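Local coordinates for DUF5625 domain-containing protein (Sulfurospirillum deleyianum, PDB 3NKG), which is of unknown function but folds as a beta sandwich, probably related to galactose-binding-like domains, and may bind a ligand, at residues I7-D12 and V20-K25; S14-V19 and I152-E157; Y32-Q37 and V163-Y168; V98-T103 and F147-I152. All coordinates share one frame; numbering follows the deposited sequence. Where two conformers were deposited one is given.

Contact 1: residues I7-D12 and V20-K25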
loop_
_atom_site.group_PDB
_atom_site.type_symbol
_atom_site.label_atom_id
_atom_site.label_comp_id
_atom_site.label_asym_id
_atom_site.label_seq_id
_atom_site.Cartn_x
_atom_site.Cartn_y
_atom_site.Cartn_z
ATOM N N ILE A 7 3.073 10.713 -6.548
ATOM C CA ILE A 7 2.579 11.521 -5.446
ATOM C C ILE A 7 2.560 10.640 -4.209
ATOM O O ILE A 7 2.050 9.521 -4.261
ATOM C CB ILE A 7 1.158 11.981 -5.739
ATOM C CG1 ILE A 7 1.166 12.907 -6.958
ATOM C CG2 ILE A 7 0.565 12.677 -4.538
ATOM C CD1 ILE A 7 -0.199 13.114 -7.541
ATOM N N SER A 8 3.128 11.125 -3.106
ATOM C CA SER A 8 3.142 10.355 -1.855
ATOM C C SER A 8 2.446 11.086 -0.717
ATOM O O SER A 8 2.632 12.278 -0.524
ATOM C CB SER A 8 4.566 9.989 -1.436
ATOM O OG SER A 8 5.087 8.908 -2.206
ATOM N N ILE A 9 1.641 10.352 0.042
ATOM C CA ILE A 9 0.877 10.909 1.140
ATOM C C ILE A 9 1.231 10.111 2.402
ATOM O O ILE A 9 0.934 8.922 2.482
ATOM C CB ILE A 9 -0.634 10.806 0.821
ATOM C CG1 ILE A 9 -0.983 11.649 -0.407
ATOM C CG2 ILE A 9 -1.519 11.209 2.003
ATOM C CD1 ILE A 9 -2.380 11.378 -0.942
ATOM N N PRO A 10 1.889 10.755 3.378
ATOM C CA PRO A 10 2.246 10.024 4.594
ATOM C C PRO A 10 1.007 9.598 5.342
ATOM O O PRO A 10 0.098 10.401 5.518
ATOM C CB PRO A 10 3.033 11.056 5.414
ATOM C CG PRO A 10 3.620 11.970 4.385
ATOM C CD PRO A 10 2.510 12.092 3.348
ATOM N N ILE A 11 0.966 8.338 5.769
ATOM C CA ILE A 11 -0.128 7.866 6.604
ATOM C C ILE A 11 0.387 7.128 7.848
ATOM O O ILE A 11 1.545 6.690 7.896
ATOM C CB ILE A 11 -1.063 6.953 5.831
ATOM C CG1 ILE A 11 -0.313 5.707 5.370
ATOM C CG2 ILE A 11 -1.632 7.698 4.628
ATOM C CD1 ILE A 11 -1.230 4.693 4.748
ATOM N N ASP A 12 -0.503 6.982 8.825
ATOM C CA ASP A 12 -0.190 6.419 10.136
ATOM C C ASP A 12 -0.970 5.126 10.365
ATOM O O ASP A 12 -2.146 5.174 10.720
ATOM C CB ASP A 12 -0.592 7.429 11.209
ATOM C CG ASP A 12 -0.264 6.943 12.621
ATOM O OD1 ASP A 12 0.239 5.800 12.768
ATOM O OD2 ASP A 12 -0.490 7.710 13.581
ATOM N N VAL A 20 -6.225 10.796 6.303
ATOM C CA VAL A 20 -5.516 11.858 5.619
ATOM C C VAL A 20 -6.233 12.200 4.316
ATOM O O VAL A 20 -6.712 11.321 3.610
ATOM C CB VAL A 20 -4.060 11.461 5.318
ATOM C CG1 VAL A 20 -3.365 12.583 4.565
ATOM C CG2 VAL A 20 -3.338 11.175 6.605
ATOM N N GLU A 21 -6.318 13.490 4.004
ATOM C CA GLU A 21 -7.029 13.942 2.816
ATOM C C GLU A 21 -6.125 14.880 2.009
ATOM O O GLU A 21 -5.613 15.855 2.548
ATOM C CB GLU A 21 -8.310 14.655 3.255
ATOM C CG GLU A 21 -9.342 14.887 2.193
ATOM C CD GLU A 21 -10.668 15.363 2.781
ATOM O OE1 GLU A 21 -11.324 14.572 3.498
ATOM O OE2 GLU A 21 -11.062 16.520 2.518
ATOM N N LYS A 22 -5.888 14.578 0.739
ATOM C CA LYS A 22 -5.128 15.511 -0.093
ATOM C C LYS A 22 -5.692 15.691 -1.499
ATOM O O LYS A 22 -6.279 14.769 -2.069
ATOM C CB LYS A 22 -3.648 15.132 -0.146
ATOM C CG LYS A 22 -2.932 15.419 1.162
ATOM C CD LYS A 22 -1.560 14.768 1.232
ATOM C CE LYS A 22 -1.018 14.812 2.658
ATOM N NZ LYS A 22 0.347 14.223 2.774
ATOM N N GLU A 23 -5.531 16.895 -2.038
ATOM C CA GLU A 23 -5.889 17.149 -3.417
ATOM C C GLU A 23 -4.796 16.577 -4.301
ATOM O O GLU A 23 -3.612 16.665 -4.001
ATOM C CB GLU A 23 -6.066 18.639 -3.694
ATOM C CG GLU A 23 -6.409 18.928 -5.143
ATOM C CD GLU A 23 -6.689 20.405 -5.400
ATOM O OE1 GLU A 23 -7.186 21.098 -4.475
ATOM O OE2 GLU A 23 -6.407 20.870 -6.529
ATOM N N VAL A 24 -5.219 15.988 -5.400
ATOM C CA VAL A 24 -4.339 15.254 -6.247
ATOM C C VAL A 24 -4.632 15.651 -7.680
ATOM O O VAL A 24 -5.786 15.609 -8.122
ATOM C CB VAL A 24 -4.605 13.739 -6.086
ATOM C CG1 VAL A 24 -3.986 12.973 -7.247
ATOM C CG2 VAL A 24 -4.094 13.264 -4.731
ATOM N N LYS A 25 -3.581 16.014 -8.407
ATOM C CA LYS A 25 -3.726 16.416 -9.790
ATOM C C LYS A 25 -3.218 15.329 -10.716
ATOM O O LYS A 25 -2.055 14.959 -10.663
ATOM C CB LYS A 25 -2.995 17.737 -10.041
ATOM C CG LYS A 25 -3.222 18.322 -11.436
ATOM C CD LYS A 25 -2.772 19.780 -11.505
ATOM C CE LYS A 25 -2.992 20.388 -12.885
ATOM N NZ LYS A 25 -2.559 21.825 -12.936
HETATM O O HOH W 1 1.925 15.210 1.189
#

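Contact 2: residues S14-V19 and I152-E157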
loop_
_atom_site.group_PDB
_atom_site.type_symbol
_atom_site.label_atom_id
_atom_site.label_comp_id
_atom_site.label_asym_id
_atom_site.label_seq_id
_atom_site.Cartn_x
_atom_site.Cartn_y
_atom_site.Cartn_z
ATOM N N SER A 14 -0.478 2.987 12.757
ATOM C CA SER A 14 -0.476 2.573 14.173
ATOM C C SER A 14 -1.776 2.969 14.892
ATOM O O SER A 14 -2.050 2.486 15.981
ATOM C CB SER A 14 0.735 3.162 14.911
ATOM O OG SER A 14 0.619 4.577 14.998
ATOM N N GLN A 15 -2.579 3.847 14.278
ATOM C CA GLN A 15 -3.824 4.330 14.897
ATOM C C GLN A 15 -5.084 3.984 14.089
ATOM O O GLN A 15 -5.193 4.368 12.931
ATOM C CB GLN A 15 -3.772 5.853 15.094
ATOM C CG GLN A 15 -2.734 6.331 16.101
ATOM C CD GLN A 15 -3.078 5.926 17.529
ATOM O OE1 GLN A 15 -4.128 6.301 18.054
ATOM N NE2 GLN A 15 -2.195 5.156 18.162
ATOM N N ALA A 16 -6.047 3.308 14.719
ATOM C CA ALA A 16 -7.349 3.030 14.089
ATOM C C ALA A 16 -8.046 4.331 13.722
ATOM O O ALA A 16 -7.999 5.290 14.490
ATOM C CB ALA A 16 -8.238 2.170 15.018
ATOM N N GLY A 17 -8.666 4.387 12.540
ATOM C CA GLY A 17 -9.417 5.576 12.149
ATOM C C GLY A 17 -8.593 6.791 11.747
ATOM O O GLY A 17 -9.136 7.887 11.561
ATOM N N SER A 18 -7.282 6.611 11.593
ATOM C CA SER A 18 -6.441 7.706 11.127
ATOM C C SER A 18 -6.821 8.045 9.684
ATOM O O SER A 18 -6.852 7.164 8.816
ATOM C CB SER A 18 -4.949 7.365 11.236
ATOM O OG SER A 18 -4.516 6.507 10.193
ATOM N N VAL A 19 -7.110 9.326 9.441
ATOM C CA VAL A 19 -7.526 9.807 8.119
ATOM C C VAL A 19 -6.566 10.876 7.595
ATOM O O VAL A 19 -6.135 11.738 8.358
ATOM C CB VAL A 19 -8.945 10.423 8.179
ATOM C CG1 VAL A 19 -9.348 11.078 6.810
ATOM C CG2 VAL A 19 -9.955 9.373 8.599
ATOM N N ILE A 152 -8.085 1.708 8.837
ATOM C CA ILE A 152 -9.162 1.195 9.693
ATOM C C ILE A 152 -8.672 0.594 11.031
ATOM O O ILE A 152 -9.219 0.906 12.097
ATOM C CB ILE A 152 -10.068 0.175 8.935
ATOM C CG1 ILE A 152 -10.622 0.807 7.651
ATOM C CG2 ILE A 152 -11.214 -0.319 9.817
ATOM C CD1 ILE A 152 -11.560 1.981 7.902
ATOM N N GLU A 153 -7.649 -0.255 10.983
ATOM C CA GLU A 153 -7.176 -0.930 12.201
ATOM C C GLU A 153 -5.829 -0.416 12.699
ATOM O O GLU A 153 -4.984 0.031 11.911
ATOM C CB GLU A 153 -7.036 -2.445 11.990
ATOM C CG GLU A 153 -8.308 -3.191 11.644
ATOM C CD GLU A 153 -8.058 -4.699 11.493
ATOM O OE1 GLU A 153 -7.017 -5.205 12.003
ATOM O OE2 GLU A 153 -8.907 -5.372 10.864
ATOM N N ALA A 154 -5.615 -0.553 14.007
ATOM C CA ALA A 154 -4.348 -0.187 14.645
ATOM C C ALA A 154 -3.336 -1.333 14.525
ATOM O O ALA A 154 -3.663 -2.478 14.850
ATOM C CB ALA A 154 -4.596 0.126 16.122
ATOM N N PHE A 155 -2.120 -1.025 14.057
ATOM C CA PHE A 155 -1.028 -2.010 14.016
ATOM C C PHE A 155 0.158 -1.542 14.860
ATOM O O PHE A 155 0.859 -0.598 14.507
ATOM C CB PHE A 155 -0.626 -2.322 12.559
ATOM C CG PHE A 155 -1.732 -2.977 11.798
ATOM C CD1 PHE A 155 -1.946 -4.360 11.902
ATOM C CD2 PHE A 155 -2.611 -2.215 11.058
ATOM C CE1 PHE A 155 -3.001 -4.971 11.242
ATOM C CE2 PHE A 155 -3.689 -2.820 10.386
ATOM C CZ PHE A 155 -3.883 -4.189 10.475
ATOM N N SER A 156 0.344 -2.183 16.005
ATOM C CA SER A 156 1.361 -1.754 16.948
ATOM C C SER A 156 2.764 -1.910 16.367
ATOM O O SER A 156 3.662 -1.177 16.755
ATOM C CB SER A 156 1.237 -2.521 18.272
ATOM O OG SER A 156 1.574 -3.893 18.126
ATOM N N GLU A 157 2.943 -2.858 15.443
ATOM C CA GLU A 157 4.205 -2.980 14.697
ATOM C C GLU A 157 4.582 -1.706 13.925
ATOM O O GLU A 157 5.753 -1.485 13.606
ATOM C CB GLU A 157 4.144 -4.134 13.692
ATOM C CG GLU A 157 3.599 -5.420 14.256
ATOM C CD GLU A 157 2.119 -5.637 13.923
ATOM O OE1 GLU A 157 1.257 -4.815 14.322
ATOM O OE2 GLU A 157 1.822 -6.662 13.278
#

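Contact 3: residues Y32-Q37 and V163-Y168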
loop_
_atom_site.group_PDB
_atom_site.type_symbol
_atom_site.label_atom_id
_atom_site.label_comp_id
_atom_site.label_asym_id
_atom_site.label_seq_id
_atom_site.Cartn_x
_atom_site.Cartn_y
_atom_site.Cartn_z
ATOM N N TYR A 32 -3.276 4.146 -12.997
ATOM C CA TYR A 32 -2.359 4.489 -11.912
ATOM C C TYR A 32 -2.378 3.449 -10.835
ATOM O O TYR A 32 -3.436 3.020 -10.387
ATOM C CB TYR A 32 -2.742 5.816 -11.254
ATOM C CG TYR A 32 -2.506 6.980 -12.155
ATOM C CD1 TYR A 32 -3.417 7.303 -13.154
ATOM C CD2 TYR A 32 -1.344 7.738 -12.044
ATOM C CE1 TYR A 32 -3.180 8.384 -14.018
ATOM C CE2 TYR A 32 -1.108 8.800 -12.879
ATOM C CZ TYR A 32 -2.024 9.121 -13.875
ATOM O OH TYR A 32 -1.772 10.194 -14.707
ATOM N N HIS A 33 -1.195 3.086 -10.371
ATOM C CA HIS A 33 -1.088 2.204 -9.231
ATOM C C HIS A 33 -1.236 2.991 -7.941
ATOM O O HIS A 33 -0.663 4.081 -7.805
ATOM C CB HIS A 33 0.281 1.521 -9.217
ATOM C CG HIS A 33 0.535 0.660 -10.407
ATOM N ND1 HIS A 33 -0.388 -0.257 -10.868
ATOM C CD2 HIS A 33 1.604 0.575 -11.234
ATOM C CE1 HIS A 33 0.103 -0.870 -11.933
ATOM N NE2 HIS A 33 1.307 -0.377 -12.179
ATOM N N LEU A 34 -1.974 2.407 -6.994
ATOM C CA LEU A 34 -2.077 2.911 -5.631
ATOM C C LEU A 34 -1.394 1.892 -4.729
ATOM O O LEU A 34 -1.741 0.718 -4.761
ATOM C CB LEU A 34 -3.537 3.026 -5.204
ATOM C CG LEU A 34 -4.488 3.802 -6.106
ATOM C CD1 LEU A 34 -5.774 4.072 -5.358
ATOM C CD2 LEU A 34 -3.857 5.107 -6.544
ATOM N N ILE A 35 -0.418 2.331 -3.936
ATOM C CA ILE A 35 0.373 1.380 -3.149
ATOM C C ILE A 35 0.727 1.972 -1.807
ATOM O O ILE A 35 0.593 3.185 -1.591
ATOM C CB ILE A 35 1.714 1.025 -3.854
ATOM C CG1 ILE A 35 2.681 2.198 -3.762
ATOM C CG2 ILE A 35 1.492 0.611 -5.339
ATOM C CD1 ILE A 35 4.006 1.976 -4.459
ATOM N N LEU A 36 1.188 1.121 -0.899
ATOM C CA LEU A 36 1.780 1.608 0.330
ATOM C C LEU A 36 3.262 1.304 0.280
ATOM O O LEU A 36 3.659 0.176 -0.072
ATOM C CB LEU A 36 1.159 0.894 1.549
ATOM C CG LEU A 36 -0.349 1.036 1.692
ATOM C CD1 LEU A 36 -0.814 0.199 2.860
ATOM C CD2 LEU A 36 -0.724 2.484 1.869
ATOM N N GLN A 37 4.081 2.278 0.669
ATOM C CA GLN A 37 5.530 2.104 0.748
ATOM C C GLN A 37 5.994 2.258 2.184
ATOM O O GLN A 37 5.728 3.294 2.818
ATOM C CB GLN A 37 6.250 3.152 -0.098
ATOM C CG GLN A 37 5.906 3.115 -1.577
ATOM C CD GLN A 37 6.706 4.135 -2.371
ATOM O OE1 GLN A 37 6.481 5.344 -2.263
ATOM N NE2 GLN A 37 7.657 3.653 -3.156
ATOM N N VAL A 163 5.154 5.324 6.698
ATOM C CA VAL A 163 4.497 4.639 5.594
ATOM C C VAL A 163 3.893 5.716 4.667
ATOM O O VAL A 163 3.288 6.674 5.151
ATOM C CB VAL A 163 3.362 3.747 6.114
ATOM C CG1 VAL A 163 2.563 3.172 4.953
ATOM C CG2 VAL A 163 3.900 2.651 7.039
ATOM N N ASP A 164 4.084 5.568 3.355
ATOM C CA ASP A 164 3.502 6.481 2.366
ATOM C C ASP A 164 2.407 5.772 1.580
ATOM O O ASP A 164 2.599 4.642 1.112
ATOM C CB ASP A 164 4.560 6.936 1.355
ATOM C CG ASP A 164 5.514 7.959 1.924
ATOM O OD1 ASP A 164 5.087 8.768 2.772
ATOM O OD2 ASP A 164 6.688 7.965 1.511
ATOM N N PHE A 165 1.257 6.414 1.456
ATOM C CA PHE A 165 0.324 6.082 0.385
ATOM C C PHE A 165 0.826 6.766 -0.887
ATOM O O PHE A 165 1.043 7.984 -0.911
ATOM C CB PHE A 165 -1.085 6.542 0.733
ATOM C CG PHE A 165 -2.072 6.369 -0.376
ATOM C CD1 PHE A 165 -2.726 5.156 -0.558
ATOM C CD2 PHE A 165 -2.373 7.413 -1.215
ATOM C CE1 PHE A 165 -3.646 4.992 -1.583
ATOM C CE2 PHE A 165 -3.302 7.252 -2.253
ATOM C CZ PHE A 165 -3.926 6.041 -2.433
ATOM N N THR A 166 1.015 5.986 -1.944
ATOM C CA THR A 166 1.629 6.509 -3.166
ATOM C C THR A 166 0.822 6.217 -4.440
ATOM O O THR A 166 0.326 5.105 -4.632
ATOM C CB THR A 166 3.064 6.002 -3.299
ATOM O OG1 THR A 166 3.853 6.601 -2.274
ATOM C CG2 THR A 166 3.664 6.377 -4.649
ATOM N N ILE A 167 0.686 7.236 -5.289
ATOM C CA ILE A 167 0.053 7.091 -6.603
ATOM C C ILE A 167 1.113 7.283 -7.666
ATOM O O ILE A 167 1.784 8.330 -7.718
ATOM C CB ILE A 167 -1.060 8.144 -6.811
ATOM C CG1 ILE A 167 -2.038 8.118 -5.645
ATOM C CG2 ILE A 167 -1.833 7.917 -8.137
ATOM C CD1 ILE A 167 -2.733 9.425 -5.400
ATOM N N TYR A 168 1.307 6.279 -8.508
ATOM C CA TYR A 168 2.196 6.483 -9.645
ATOM C C TYR A 168 1.649 5.847 -10.927
ATOM O O TYR A 168 0.840 4.913 -10.891
ATOM C CB TYR A 168 3.635 6.036 -9.331
ATOM C CG TYR A 168 3.822 4.537 -9.255
ATOM C CD1 TYR A 168 4.413 3.843 -10.298
ATOM C CD2 TYR A 168 3.413 3.819 -8.144
ATOM C CE1 TYR A 168 4.589 2.458 -10.240
ATOM C CE2 TYR A 168 3.573 2.439 -8.081
ATOM C CZ TYR A 168 4.167 1.766 -9.131
ATOM O OH TYR A 168 4.331 0.392 -9.074
HETATM O O HOH W 2 7.506 7.677 -0.799
#

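Contact 4: residues V98-T103 and F147-I152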
loop_
_atom_site.group_PDB
_atom_site.type_symbol
_atom_site.label_atom_id
_atom_site.label_comp_id
_atom_site.label_asym_id
_atom_site.label_seq_id
_atom_site.Cartn_x
_atom_site.Cartn_y
_atom_site.Cartn_z
ATOM N N VAL A 98 -4.221 -5.471 5.987
ATOM C CA VAL A 98 -4.404 -4.082 6.430
ATOM C C VAL A 98 -5.579 -3.421 5.679
ATOM O O VAL A 98 -5.472 -3.118 4.492
ATOM C CB VAL A 98 -3.117 -3.256 6.224
ATOM C CG1 VAL A 98 -3.334 -1.775 6.633
ATOM C CG2 VAL A 98 -1.956 -3.878 7.020
ATOM N N PRO A 99 -6.705 -3.225 6.378
ATOM C CA PRO A 99 -7.897 -2.613 5.777
ATOM C C PRO A 99 -7.656 -1.140 5.599
ATOM O O PRO A 99 -7.318 -0.465 6.566
ATOM C CB PRO A 99 -8.988 -2.804 6.840
ATOM C CG PRO A 99 -8.421 -3.801 7.842
ATOM C CD PRO A 99 -6.928 -3.655 7.778
ATOM N N ILE A 100 -7.832 -0.667 4.375
ATOM C CA ILE A 100 -7.619 0.723 4.009
ATOM C C ILE A 100 -8.867 1.152 3.261
ATOM O O ILE A 100 -9.298 0.482 2.315
ATOM C CB ILE A 100 -6.461 0.856 3.027
ATOM C CG1 ILE A 100 -5.152 0.388 3.673
ATOM C CG2 ILE A 100 -6.324 2.303 2.539
ATOM C CD1 ILE A 100 -4.632 1.323 4.719
ATOM N N LYS A 101 -9.452 2.265 3.674
ATOM C CA LYS A 101 -10.590 2.793 2.950
ATOM C C LYS A 101 -10.154 3.990 2.127
ATOM O O LYS A 101 -9.624 4.985 2.660
ATOM C CB LYS A 101 -11.718 3.169 3.911
ATOM C CG LYS A 101 -13.005 3.601 3.231
ATOM C CD LYS A 101 -14.103 3.811 4.274
ATOM C CE LYS A 101 -15.052 4.915 3.870
ATOM N NZ LYS A 101 -16.148 5.089 4.872
ATOM N N ILE A 102 -10.372 3.886 0.821
ATOM C CA ILE A 102 -10.066 4.981 -0.088
ATOM C C ILE A 102 -11.326 5.602 -0.665
ATOM O O ILE A 102 -12.150 4.919 -1.282
ATOM C CB ILE A 102 -9.165 4.520 -1.251
ATOM C CG1 ILE A 102 -7.844 3.984 -0.704
ATOM C CG2 ILE A 102 -8.878 5.677 -2.233
ATOM C CD1 ILE A 102 -7.016 3.283 -1.746
ATOM N N THR A 103 -11.465 6.905 -0.456
ATOM C CA THR A 103 -12.566 7.682 -1.020
ATOM C C THR A 103 -12.024 8.713 -1.998
ATOM O O THR A 103 -11.093 9.436 -1.675
ATOM C CB THR A 103 -13.352 8.397 0.094
ATOM O OG1 THR A 103 -13.739 7.428 1.076
ATOM C CG2 THR A 103 -14.598 9.047 -0.463
ATOM N N PHE A 147 -8.368 12.831 -2.655
ATOM C CA PHE A 147 -8.198 11.494 -2.127
ATOM C C PHE A 147 -8.286 11.536 -0.612
ATOM O O PHE A 147 -7.596 12.304 0.044
ATOM C CB PHE A 147 -6.837 10.952 -2.532
ATOM C CG PHE A 147 -6.792 10.357 -3.911
ATOM C CD1 PHE A 147 -6.927 11.160 -5.039
ATOM C CD2 PHE A 147 -6.594 8.985 -4.080
ATOM C CE1 PHE A 147 -6.879 10.609 -6.324
ATOM C CE2 PHE A 147 -6.540 8.426 -5.341
ATOM C CZ PHE A 147 -6.678 9.239 -6.475
ATOM N N ARG A 148 -9.140 10.704 -0.053
ATOM C CA ARG A 148 -9.192 10.555 1.387
ATOM C C ARG A 148 -8.787 9.118 1.697
ATOM O O ARG A 148 -9.330 8.176 1.123
ATOM C CB ARG A 148 -10.600 10.849 1.883
ATOM C CG ARG A 148 -10.778 10.711 3.367
ATOM C CD ARG A 148 -12.241 10.896 3.719
ATOM N NE ARG A 148 -12.532 10.344 5.031
ATOM C CZ ARG A 148 -12.949 11.054 6.071
ATOM N NH1 ARG A 148 -13.194 10.442 7.228
ATOM N NH2 ARG A 148 -13.129 12.368 5.952
ATOM N N ILE A 149 -7.812 8.959 2.585
ATOM C CA ILE A 149 -7.283 7.639 2.910
ATOM C C ILE A 149 -7.403 7.425 4.412
ATOM O O ILE A 149 -6.893 8.222 5.195
ATOM C CB ILE A 149 -5.807 7.455 2.484
ATOM C CG1 ILE A 149 -5.628 7.726 0.990
ATOM C CG2 ILE A 149 -5.333 5.998 2.829
ATOM C CD1 ILE A 149 -5.209 9.156 0.650
ATOM N N GLU A 150 -8.109 6.364 4.795
ATOM C CA GLU A 150 -8.361 6.059 6.184
ATOM C C GLU A 150 -7.803 4.679 6.510
ATOM O O GLU A 150 -8.093 3.693 5.826
ATOM C CB GLU A 150 -9.868 6.104 6.488
ATOM C CG GLU A 150 -10.231 5.544 7.880
ATOM C CD GLU A 150 -11.687 5.820 8.321
ATOM O OE1 GLU A 150 -12.493 6.323 7.508
ATOM O OE2 GLU A 150 -12.023 5.537 9.502
ATOM N N ASN A 151 -6.966 4.635 7.541
ATOM C CA ASN A 151 -6.477 3.383 8.098
ATOM C C ASN A 151 -7.493 2.865 9.115
ATOM O O ASN A 151 -7.761 3.512 10.137
ATOM C CB ASN A 151 -5.102 3.582 8.754
ATOM C CG ASN A 151 -4.604 2.335 9.437
ATOM O OD1 ASN A 151 -4.392 1.296 8.793
ATOM N ND2 ASN A 151 -4.434 2.414 10.757
ATOM N N ILE A 152 -8.085 1.708 8.837
ATOM C CA ILE A 152 -9.162 1.195 9.693
ATOM C C ILE A 152 -8.672 0.594 11.031
ATOM O O ILE A 152 -9.219 0.906 12.097
ATOM C CB ILE A 152 -10.068 0.175 8.935
ATOM C CG1 ILE A 152 -10.622 0.807 7.651
ATOM C CG2 ILE A 152 -11.214 -0.319 9.817
ATOM C CD1 ILE A 152 -11.560 1.981 7.902
HETATM O O HOH W 3 -5.898 -0.831 8.869
#

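Contact 1: residues I7-D12 and V20-K25
Ile9 and Lys22 lie against each other as two side chains running in opposite directions, each reaching back past the root of the other. Ile9 CD1 sits beside Lys22 CB, while Lys22 CD passes Ile9 CG1 at 3.6 Å and Lys22 CE meets the branch methyl Ile9 CG2 at 3.7 Å. With its CG anti to the carbonyl carbon (chi1 -72°) and every later torsion near 180°, the lysine stretches along the flank of the isoleucine and carries NZ on to Pro10 CD, a very close, non-bonded approach in which the two side chains meet at about a right angle. Ile9 CG2 also presses on Val20 CG1 at 3.4 Å, tighter than usual van der Waals contact. Backbone hydrogen bonds play no part here: the strand axes run 8.2 Å apart, because the two antiparallel strands belong to different sheets of the beta sandwich. Strand 7-11 borders one four-stranded sheet through strand 163-169, strand 18-26 borders the other through strand 143-151, and their side chains close the gap along one margin. Cutting Ile9 back to an alanine is likely to open a gap beside Val20 CG1 and leave the lysine methylenes without the surface they lie along. The other methyl of Val20, CG2, lies 3.7 Å from Pro10 O. At the far end Ile7 CD1 touches Val24 CG1 at 3.8 Å, while Ser8, facing away, has its OG hydrogen-bonded to Thr166 OG1.

Contact 2: residues S14-V19 and I152-E157
Ser14 lies opposite Phe155 and Ala16 opposite Glu153 as two loop segments pass in nearly antiparallel directions, their CA atoms 4.6 Å apart between Ser14 and Phe155 and 4.4 Å apart between Ala16 and Glu153. No hydrogen bond joins them directly; the nearest substitute is a CA-H...O contact from Ser14 CA to Phe155 O, 3.5 Å long with 152° at the hydrogen. The chain from Gln15 to Ser18 makes a type II beta turn, in which Gly17 takes the positive phi (74°) and a weak bond runs from Ser18 N to Gln15 O. The side chains that touch are small. Ala16 CB rests 3.3 Å from Ile152 O, and Ala154 CB approaches from the other segment to stand 3.5 Å from Ser14 O; the two alanine methyls themselves, CB to CB, are 4.3 Å apart. Ser14 holds OG between its backbone N and carbonyl carbon (chi1 67°), turned from Phe155 and hydrogen-bonded to Asp12 OD1, while its CB still touches Phe155 O. A polar link comes from Asn151, whose ND2 is hydrogen-bonded to both Gln15 O and Glu153 O and so ties the two loops through one amide. This surface contact lies at the start of strand 18-26 and just past the end of strand 143-151, its sheet neighbour, with the Phe155 side chain on Val98 and Pro99 of strand 98-107.

Contact 3: residues Y32-Q37 and V163-Y168
His33, Ile35 and Gln37 face Tyr168, Thr166 and Asp164 as hydrogen-bonded pairs of two antiparallel strands, with axes 4.6 Å apart and six backbone bonds between them. The Tyr168 ring leans back over its partner: CG takes the crowded position between backbone N and carbonyl carbon (chi1 72°), which swings the ring across the neighbouring strand. One ring face receives His33 CB in a CH-pi contact, 4.0 Å from CB to the ring centroid. The histidine ring is turned obliquely, its plane at 59° to the tyrosine's, with ND1 held by Thr137 OG1. Further along, Ile35 CD1 meets Tyr168 CE2 at 3.7 Å, the two side chains nearly perpendicular. Without the Tyr168 ring, as with a serine here, Ile35 CD1 and His33 CB are likely to lose the surface they pack on. Strands 30-38 and 163-169 are the two inner strands of a four-stranded antiparallel sheet, one half of the beta sandwich, and the opposite face, with Leu34, Leu36, Phe165 and Ile167, looks into the core toward Phe147 and Ile149 of the second sheet. There Leu34 and Ile167 lie side by side with Leu34 CD2 and Ile167 CG1 3.6 Å apart, and the Phe165 ring takes Leu34 CD1 and Leu36 CD2 at its edge. On the Tyr168 face, Thr166 OG1 donates to Gln37 OE1 at 2.9 Å from 35° above the amide carbonyl plane, and the same hydroxyl is hydrogen-bonded to Ser8 OG.

Contact 4: residues V98-T103 and F147-I152
Ile152 packs on Pro99 where the strands part, and its side chain can be followed outward atom by atom. Ile152 CB lies 3.8 Å from Pro99 CB. CG1, anti to the carbonyl carbon (chi1 -55°), passes Pro99 O at 3.7 Å and stays close to the proline CB. The chi2 torsion of -65° then turns CD1 along the strand to Lys101 CB, 4.2 Å away. Ile152 N bonds the same Pro99 O at 3.2 Å, tilted from the carbonyl plane, and closes a run that continues with paired bonds between Lys101 and Glu150 and between Thr103 and Arg148. A water lies close to both Pro99 O and Asn151 OD1. On the core face Ile100 CG2 meets Ile149 CG2 at 3.8 Å, and Ile102 CG2 comes obliquely to the Phe147 ring; Phe165 of the facing sheet packs against Ile102, Ile149 and Phe147. The other face carries Lys101, Glu150, Arg148 and Thr103, whose OG1 is hydrogen-bonded to Asp118 OD1. Lys101 NZ and Glu150 OE1, 4.7 Å apart, are not in contact, and Arg148 has a long, weak ion pair with Glu21. The pairing is thus amphipathic: backbone bonds join the strands, isoleucines and Phe147 pack on the core face, and the charges on the partly exposed face are probably loosely paired.

In the fold
From the N terminus, contact 1 closes first, shutting a loop of only seven residues and bringing an edge strand of each sheet together across the sandwich. Contact 2 starts inside that loop, so the two cross, and it spans 132 residues to reach the connection that follows strand 143-151. Contact 3 opens next, at strand 30-38, and crosses contact 2 by ending in strand 163-169, pairing the inner strands of one sheet. Contact 4 does the same for the second sheet and lies within the spans of both contacts 2 and 3. Phe165 and Leu34 of contact 3 pack on Ile102 of contact 4, joining the sheets through the core.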